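Local coordinates for calcium-dependent protein kinase, putative (Plasmodium falciparum, PDB 3MSE) that probably phosphorylates serine and threonine residues of other proteins in response to calcium, the ion bound by the C-terminal EF-hand region described here, at residues N9-S12 and Y13-H16; I22-N25 and I26-H29. One frame throughout, in Å; residues are numbered along the deposited sequence.

Interaction 1. Residues N9-S12 and Y13-H16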
loop_
_atom_site.group_PDB
_atom_site.type_symbol
_atom_site.label_atom_id
_atom_site.label_comp_id
_atom_site.label_asym_id
_atom_site.label_seq_id
_atom_site.Cartn_x
_atom_site.Cartn_y
_atom_site.Cartn_z
ATOM N N ASN A 9 13.319 12.474 -4.149
ATOM C CA ASN A 9 13.063 11.547 -3.031
ATOM C C ASN A 9 14.400 11.122 -2.424
ATOM O O ASN A 9 14.582 11.206 -1.234
ATOM C CB ASN A 9 12.262 10.302 -3.480
ATOM C CG ASN A 9 10.808 10.613 -3.839
ATOM O OD1 ASN A 9 10.229 11.583 -3.356
ATOM N ND2 ASN A 9 10.200 9.758 -4.683
ATOM N N MET A 10 15.343 10.711 -3.260
ATOM C CA MET A 10 16.684 10.346 -2.774
ATOM C C MET A 10 17.363 11.479 -1.998
ATOM O O MET A 10 17.967 11.254 -0.938
ATOM C CB MET A 10 17.584 9.922 -3.931
ATOM C CG MET A 10 17.146 8.688 -4.658
ATOM S SD MET A 10 18.253 8.431 -6.036
ATOM C CE MET A 10 17.631 6.958 -6.839
ATOM N N LYS A 11 17.264 12.698 -2.531
ATOM C CA LYS A 11 17.890 13.862 -1.887
ATOM C C LYS A 11 17.274 14.193 -0.556
ATOM O O LYS A 11 17.953 14.684 0.343
ATOM C CB LYS A 11 17.836 15.089 -2.795
ATOM C CG LYS A 11 18.832 15.070 -3.939
ATOM C CD LYS A 11 18.287 15.968 -5.075
ATOM C CE LYS A 11 19.365 16.475 -6.000
ATOM N NZ LYS A 11 19.804 17.868 -5.601
ATOM N N SER A 12 15.981 13.951 -0.412
ATOM C CA SER A 12 15.362 14.142 0.887
ATOM C C SER A 12 15.730 12.990 1.846
ATOM O O SER A 12 15.982 13.209 3.029
ATOM C CB SER A 12 13.849 14.280 0.744
ATOM O OG SER A 12 13.222 14.029 1.978
ATOM N N TYR A 13 15.787 11.770 1.316
ATOM C CA TYR A 13 16.137 10.581 2.117
ATOM C C TYR A 13 17.520 10.721 2.753
ATOM O O TYR A 13 17.703 10.417 3.938
ATOM C CB TYR A 13 16.091 9.355 1.204
ATOM C CG TYR A 13 16.227 7.996 1.877
ATOM C CD1 TYR A 13 15.147 7.409 2.544
ATOM C CD2 TYR A 13 17.398 7.265 1.761
ATOM C CE1 TYR A 13 15.254 6.137 3.111
ATOM C CE2 TYR A 13 17.520 5.998 2.335
ATOM C CZ TYR A 13 16.430 5.441 2.998
ATOM O OH TYR A 13 16.553 4.194 3.570
ATOM N N MET A 14 18.482 11.220 1.968
ATOM C CA MET A 14 19.875 11.354 2.416
ATOM C C MET A 14 20.034 12.268 3.634
ATOM O O MET A 14 21.025 12.178 4.334
ATOM C CB MET A 14 20.774 11.820 1.255
ATOM C CG MET A 14 20.829 13.369 1.039
ATOM S SD MET A 14 21.659 13.830 -0.504
ATOM C CE MET A 14 21.470 15.622 -0.427
ATOM N N LYS A 15 19.058 13.138 3.889
ATOM C CA LYS A 15 19.153 14.099 4.986
ATOM C C LYS A 15 18.677 13.540 6.332
ATOM O O LYS A 15 18.887 14.152 7.366
ATOM C CB LYS A 15 18.399 15.400 4.632
ATOM C CG LYS A 15 19.111 16.270 3.551
ATOM C CD LYS A 15 18.308 17.566 3.283
ATOM C CE LYS A 15 18.813 18.320 2.054
ATOM N NZ LYS A 15 18.701 17.485 0.833
ATOM N N HIS A 16 18.044 12.372 6.326
ATOM C CA HIS A 16 17.500 11.844 7.564
ATOM C C HIS A 16 18.457 10.880 8.263
ATOM O O HIS A 16 19.472 10.461 7.677
ATOM C CB HIS A 16 16.102 11.264 7.320
ATOM C CG HIS A 16 15.085 12.326 7.053
ATOM N ND1 HIS A 16 14.620 13.165 8.042
ATOM C CD2 HIS A 16 14.509 12.745 5.900
ATOM C CE1 HIS A 16 13.768 14.030 7.518
ATOM N NE2 HIS A 16 13.683 13.796 6.220
HETATM O O HOH W 1 12.136 14.768 4.118
#
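Lys15 folds its side chain back over the preceding turn, and its NZ gives a hydrogen bond to Lys11 O at 2.9 Å. The chain runs extended from CB and bends at its last torsion (chi4 60°), which swings the ammonium group back to that carbonyl; it arrives above the carbonyl plane, 50° out of it. Met14 reaches the same oxygen with carbon: its CG lies 3.2 Å from Lys11 O, and SD and CE follow alongside. Met14 also packs on Asp74 of the second subunit.

The segments lie at the C-terminal part of helix 4-13, in the passage to helix 18-48. Tyr13 N to Asn9 O (2.9 Å) and Met14 N to Met10 O (3.0 Å) are helical i to i+4 bonds, whereas Lys15 N reaches back three residues to Ser12 O (3.2 Å), and Tyr13 to His16 forms a type I beta turn. Tyr13 O, which accepts a hydrogen bond from His16 N in that turn, takes another from Asn21 ND2.

His16 brings its CD2 to 3.3 Å from Ser12 O, the ring standing oblique to that oxygen. A water lies 2.8 Å from His16 NE2, meeting the imidazole at its edge and in the ring plane. In one of the two deposited conformers of Ser12 its OG also comes near this water, so a bridge between the two side chains is doubtful.

Interaction 2. Residues I22-N25 and I26-H29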
loop_
_atom_site.group_PDB
_atom_site.type_symbol
_atom_site.label_atom_id
_atom_site.label_comp_id
_atom_site.label_asym_id
_atom_site.label_seq_id
_atom_site.Cartn_x
_atom_site.Cartn_y
_atom_site.Cartn_z
ATOM N N ILE A 22 15.996 3.265 8.730
ATOM C CA ILE A 22 15.773 1.854 9.091
ATOM C C ILE A 22 14.273 1.581 9.232
ATOM O O ILE A 22 13.748 0.612 8.663
ATOM C CB ILE A 22 16.571 1.464 10.342
ATOM C CG1 ILE A 22 18.045 1.361 9.953
ATOM C CG2 ILE A 22 16.069 0.083 10.906
ATOM C CD1 ILE A 22 18.996 1.465 11.109
ATOM N N ILE A 23 13.594 2.477 9.943
ATOM C CA ILE A 23 12.143 2.468 10.078
ATOM C C ILE A 23 11.448 2.552 8.720
ATOM O O ILE A 23 10.480 1.818 8.463
ATOM C CB ILE A 23 11.670 3.619 11.016
ATOM C CG1 ILE A 23 12.220 3.414 12.430
ATOM C CG2 ILE A 23 10.122 3.731 11.051
ATOM C CD1 ILE A 23 12.192 4.678 13.328
ATOM N N ILE A 24 11.940 3.427 7.834
ATOM C CA ILE A 24 11.424 3.480 6.461
ATOM C C ILE A 24 11.587 2.121 5.757
ATOM O O ILE A 24 10.693 1.698 5.028
ATOM C CB ILE A 24 12.115 4.605 5.574
ATOM C CG1 ILE A 24 11.832 6.028 6.095
ATOM C CG2 ILE A 24 11.703 4.457 4.132
ATOM C CD1 ILE A 24 10.414 6.563 5.805
ATOM N N ASN A 25 12.727 1.455 5.951
ATOM C CA ASN A 25 12.946 0.113 5.343
ATOM C C ASN A 25 11.940 -0.981 5.775
ATOM O O ASN A 25 11.571 -1.836 4.966
ATOM C CB ASN A 25 14.381 -0.383 5.564
ATOM C CG ASN A 25 15.319 0.047 4.453
ATOM O OD1 ASN A 25 15.614 -0.729 3.550
ATOM N ND2 ASN A 25 15.787 1.301 4.513
ATOM N N ILE A 26 11.494 -0.912 7.026
ATOM C CA ILE A 26 10.419 -1.783 7.531
ATOM C C ILE A 26 9.146 -1.592 6.709
ATOM O O ILE A 26 8.546 -2.562 6.220
ATOM C CB ILE A 26 10.116 -1.535 9.040
ATOM C CG1 ILE A 26 11.313 -1.932 9.893
ATOM C CG2 ILE A 26 8.838 -2.310 9.488
ATOM C CD1 ILE A 26 11.312 -1.266 11.277
ATOM N N MET A 27 8.751 -0.335 6.533
ATOM C CA MET A 27 7.606 -0.011 5.685
ATOM C C MET A 27 7.834 -0.401 4.230
ATOM O O MET A 27 6.906 -0.849 3.541
ATOM C CB MET A 27 7.277 1.471 5.802
ATOM C CG MET A 27 6.706 1.848 7.147
ATOM S SD MET A 27 6.093 3.547 7.123
ATOM C CE MET A 27 7.628 4.430 7.312
ATOM N N ALA A 28 9.072 -0.242 3.764
ATOM C CA ALA A 28 9.425 -0.593 2.392
ATOM C C ALA A 28 9.261 -2.086 2.148
ATOM O O ALA A 28 8.855 -2.506 1.058
ATOM C CB ALA A 28 10.838 -0.170 2.075
ATOM N N HIS A 29 9.607 -2.885 3.154
ATOM C CA HIS A 29 9.379 -4.318 3.059
ATOM C C HIS A 29 7.887 -4.646 2.885
ATOM O O HIS A 29 7.537 -5.497 2.069
ATOM C CB HIS A 29 9.967 -5.106 4.236
ATOM C CG HIS A 29 9.759 -6.581 4.090
ATOM N ND1 HIS A 29 8.823 -7.281 4.826
ATOM C CD2 HIS A 29 10.294 -7.469 3.218
ATOM C CE1 HIS A 29 8.826 -8.547 4.444
ATOM N NE2 HIS A 29 9.706 -8.687 3.467
#
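This is a local contact between successive turns of one helix, the long helix 18-48 that leads into the first calcium loop of this EF-hand region and is packed near its start against helices 109-117 and 169-177. The i to i+4 ladder supports that assignment: Ala28 N to Ile24 O is 2.8 Å, with the donor in the carbonyl plane, and His29 N to Asn25 O is 2.9 Å. The bond from Met27 N to Ile23 O is weak at 3.4 Å, although its N-H points well at the oxygen (167°).

Ile26 lies along the preceding turn, its CB 3.4 Å from Ile23 O and its CD1 4.0 Å from Ile23 CA. Both isoleucines also touch Ile117 of helix 109-117, so they form part of one apolar face. Asn25 turns its amide to the previous turn, where ND2 bonds Asn21 O.

Ile24 and Met27 meet through their outer carbons, with the side chains crossing at a slant and both packing on Met176 and on Trp102 of the second subunit. The methionine bends at its third torsion (chi3 -79°), which carries its methyl back along the helix until CE lies 3.8 Å from Ile24 CD1.

Interactions 1 and 2 lie on consecutive helices, 4-13 and 18-48, with centres about 14 Å apart, and Tyr13 joins them. Its ring reaches from 9-16 to the long helix, where Tyr13 OH packs 3.1 Å from Asn25 ND2 and Tyr13 CE1 lies 4.1 Å from Ile24 CG2. Both contacts also face the second subunit, and its Ile84 packs on Tyr13 as well as on Ile22. They differ in their relation to calcium. Interaction 1 is away from the metal sites, with the side chain of Lys15 about 3 Å from a bound sulfate, probably from the crystallisation liquor. In interaction 2 the side chain of Ile26 is about 10 Å from that of the calcium ligand Asp118.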